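Local coordinates for protein pectate lyase II (Xanthomonas campestris pv. campestris, PDB 2QY1) that probably cleaves pectate by beta-elimination, as a secreted parallel beta-helix enzyme of polysaccharide lyase family 1, at residues 1-9 with 160-168. The protein carries 2 engineered substitutions. Residues are numbered along the deposited sequence; the frame is centred on the assembly and turned at random.
Sequences GPVGYGAGT and GVHHVTVSY. Engineered in segment 1-9: Gly8 (natural residue Ala).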
loop_
_atom_site.group_PDB
_atom_site.type_symbol
_atom_site.label_atom_id
_atom_site.label_comp_id
_atom_site.label_asym_id
_atom_site.label_seq_id
_atom_site.Cartn_x
_atom_site.Cartn_y
_atom_site.Cartn_z
ATOM N N GLY A 1 10.025 9.246 -12.645
ATOM C CA GLY A 1 9.814 7.772 -12.729
ATOM C C GLY A 1 9.883 7.089 -11.375
ATOM O O GLY A 1 10.334 7.696 -10.395
ATOM N N PRO A 2 9.434 5.821 -11.309
ATOM C CA PRO A 2 9.475 5.027 -10.080
ATOM C C PRO A 2 10.897 4.744 -9.599
ATOM O O PRO A 2 11.799 4.515 -10.411
ATOM C CB PRO A 2 8.780 3.719 -10.480
ATOM C CG PRO A 2 8.895 3.654 -11.953
ATOM C CD PRO A 2 8.839 5.069 -12.428
ATOM N N VAL A 3 11.080 4.774 -8.283
ATOM C CA VAL A 3 12.347 4.411 -7.660
ATOM C C VAL A 3 12.127 3.162 -6.809
ATOM O O VAL A 3 11.137 3.064 -6.090
ATOM C CB VAL A 3 12.907 5.571 -6.793
ATOM C CG1 VAL A 3 14.184 5.150 -6.066
ATOM C CG2 VAL A 3 13.171 6.804 -7.653
ATOM N N GLY A 4 13.040 2.202 -6.903
ATOM C CA GLY A 4 12.938 0.988 -6.099
ATOM C C GLY A 4 12.667 -0.245 -6.935
ATOM O O GLY A 4 12.993 -0.278 -8.121
ATOM N N TYR A 5 12.063 -1.259 -6.318
ATOM C CA TYR A 5 11.779 -2.518 -7.010
ATOM C C TYR A 5 10.805 -2.359 -8.185
ATOM O O TYR A 5 10.806 -3.175 -9.111
ATOM C CB TYR A 5 11.272 -3.581 -6.036
ATOM C CG TYR A 5 12.349 -4.244 -5.195
ATOM C CD1 TYR A 5 13.388 -4.963 -5.792
ATOM C CD2 TYR A 5 12.309 -4.181 -3.803
ATOM C CE1 TYR A 5 14.373 -5.583 -5.020
ATOM C CE2 TYR A 5 13.286 -4.802 -3.022
ATOM C CZ TYR A 5 14.313 -5.499 -3.637
ATOM O OH TYR A 5 15.277 -6.112 -2.870
ATOM N N GLY A 6 9.989 -1.307 -8.146
ATOM C CA GLY A 6 9.072 -0.996 -9.246
ATOM C C GLY A 6 9.688 -0.129 -10.335
ATOM O O GLY A 6 8.981 0.330 -11.234
ATOM N N ALA A 7 11.003 0.090 -10.266
ATOM C CA ALA A 7 11.704 0.927 -11.246
ATOM C C ALA A 7 11.555 0.377 -12.661
ATOM O O ALA A 7 11.575 -0.835 -12.872
ATOM C CB ALA A 7 13.174 1.073 -10.884
ATOM N N GLY A 8 11.395 1.277 -13.624
ATOM C CA GLY A 8 11.224 0.880 -15.017
ATOM C C GLY A 8 9.775 0.689 -15.425
ATOM O O GLY A 8 9.488 0.459 -16.599
ATOM N N THR A 9 8.862 0.771 -14.457
ATOM C CA THR A 9 7.426 0.716 -14.736
ATOM C C THR A 9 7.014 1.993 -15.467
ATOM O O THR A 9 7.277 3.095 -14.990
ATOM C CB THR A 9 6.586 0.552 -13.445
ATOM O OG1 THR A 9 6.961 -0.659 -12.777
ATOM C CG2 THR A 9 5.094 0.503 -13.765
ATOM N N GLY A 160 2.387 -13.686 -4.512
ATOM C CA GLY A 160 3.587 -13.626 -5.338
ATOM C C GLY A 160 3.741 -12.442 -6.270
ATOM O O GLY A 160 4.544 -12.495 -7.204
ATOM N N VAL A 161 2.979 -11.378 -6.029
ATOM C CA VAL A 161 3.199 -10.111 -6.720
ATOM C C VAL A 161 4.634 -9.672 -6.418
ATOM O O VAL A 161 5.064 -9.693 -5.260
ATOM C CB VAL A 161 2.197 -9.024 -6.265
ATOM C CG1 VAL A 161 2.482 -7.696 -6.957
ATOM C CG2 VAL A 161 0.765 -9.468 -6.540
ATOM N N HIS A 162 5.377 -9.298 -7.456
ATOM C CA HIS A 162 6.787 -8.953 -7.278
ATOM C C HIS A 162 7.216 -7.715 -8.054
ATOM O O HIS A 162 6.619 -7.378 -9.072
ATOM C CB HIS A 162 7.689 -10.146 -7.616
ATOM C CG HIS A 162 7.579 -10.614 -9.034
ATOM N ND1 HIS A 162 8.471 -10.237 -10.014
ATOM C CD2 HIS A 162 6.691 -11.442 -9.633
ATOM C CE1 HIS A 162 8.136 -10.810 -11.157
ATOM N NE2 HIS A 162 7.058 -11.545 -10.952
ATOM N N HIS A 163 8.259 -7.054 -7.547
ATOM C CA HIS A 163 8.844 -5.851 -8.155
ATOM C C HIS A 163 7.866 -4.685 -8.242
ATOM O O HIS A 163 7.371 -4.320 -9.317
ATOM C CB HIS A 163 9.524 -6.179 -9.485
ATOM C CG HIS A 163 10.735 -7.040 -9.322
ATOM N ND1 HIS A 163 10.687 -8.415 -9.400
ATOM C CD2 HIS A 163 12.021 -6.724 -9.035
ATOM C CE1 HIS A 163 11.895 -8.908 -9.192
ATOM N NE2 HIS A 163 12.722 -7.903 -8.964
ATOM N N VAL A 164 7.610 -4.110 -7.072
ATOM C CA VAL A 164 6.597 -3.082 -6.875
ATOM C C VAL A 164 7.191 -1.924 -6.085
ATOM O O VAL A 164 7.941 -2.134 -5.128
ATOM C CB VAL A 164 5.371 -3.657 -6.108
ATOM C CG1 VAL A 164 4.344 -2.573 -5.791
ATOM C CG2 VAL A 164 4.719 -4.788 -6.910
ATOM N N THR A 165 6.868 -0.702 -6.505
ATOM C CA THR A 165 7.156 0.486 -5.713
ATOM C C THR A 165 5.852 1.111 -5.225
ATOM O O THR A 165 4.948 1.400 -6.012
ATOM C CB THR A 165 8.005 1.521 -6.488
ATOM O OG1 THR A 165 9.344 1.037 -6.614
ATOM C CG2 THR A 165 8.040 2.862 -5.754
ATOM N N VAL A 166 5.773 1.287 -3.909
ATOM C CA VAL A 166 4.657 1.942 -3.250
ATOM C C VAL A 166 5.229 3.243 -2.683
ATOM O O VAL A 166 5.878 3.233 -1.635
ATOM C CB VAL A 166 4.084 1.043 -2.113
ATOM C CG1 VAL A 166 2.963 1.739 -1.363
ATOM C CG2 VAL A 166 3.605 -0.300 -2.674
ATOM N N SER A 167 5.004 4.352 -3.386
ATOM C CA SER A 167 5.674 5.611 -3.053
ATOM C C SER A 167 4.754 6.830 -2.981
ATOM O O SER A 167 3.791 6.940 -3.740
ATOM C CB SER A 167 6.815 5.882 -4.035
ATOM O OG SER A 167 6.337 5.909 -5.373
ATOM N N TYR A 168 5.074 7.739 -2.058
ATOM C CA TYR A 168 4.377 9.025 -1.908
ATOM C C TYR A 168 2.859 8.913 -1.760
ATOM O O TYR A 168 2.122 9.800 -2.193
ATOM C CB TYR A 168 4.725 9.975 -3.061
ATOM C CG TYR A 168 6.188 10.346 -3.141
ATOM C CD1 TYR A 168 6.684 11.443 -2.443
ATOM C CD2 TYR A 168 7.073 9.606 -3.922
ATOM C CE1 TYR A 168 8.027 11.795 -2.517
ATOM C CE2 TYR A 168 8.424 9.949 -3.999
ATOM C CZ TYR A 168 8.889 11.043 -3.291
ATOM O OH TYR A 168 10.218 11.392 -3.357
HETATM O O HOH W 1 9.147 6.234 -6.625
#
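The N-terminal arm, folded into a type I turn from Gly4 to Ala7 and a type II turn from Gly6 to Thr9, lies against the outer face of a strand of the parallel beta-helix, where Thr165 meets Val3 and Gly6. Thr165 OG1 works both ways: it donates to Val3 O at 2.8 Å, standing above the carbonyl plane, and accepts from Gly6 N at 2.9 Å along a bent N-H line (144°). With OG1 beside its own backbone N and anti to the carbonyl carbon (chi1 -72°), the hydroxyl is lodged between the two backbone groups, while CG2 comes within 3.1 Å of Val3 O. Gly6, which carries no side chain, lets the turn come down on the strand until its CA is 4.0 Å from Val164 CA. Beside it, Tyr5 O rests at the edge of the His163 imidazole, near its plane, against carbon atoms only. His163 CB is 3.3 Å from Tyr5 O, and His163 CD2 is 3.9 Å from Tyr5 CD1; the two rings are oblique, planes at 80°. On its far edge His163 ND1 shares a nearly straight hydrogen bond with His162 ND1 (2.9 Å), which would fix the rotation of the ring. Gly6 O takes both Thr9 OG1 and Thr9 N from one face, closing the second turn. A water links Val3 N to Ser167 OG. Strand 164-174 runs between strands 129-137 and 193-202; Lys128 NZ bonds Tyr5 O and Ala7 O, Thr195 OG1 receives Tyr5 N, and Val164 and Val166 turn inward onto Met157 of strand 155-158.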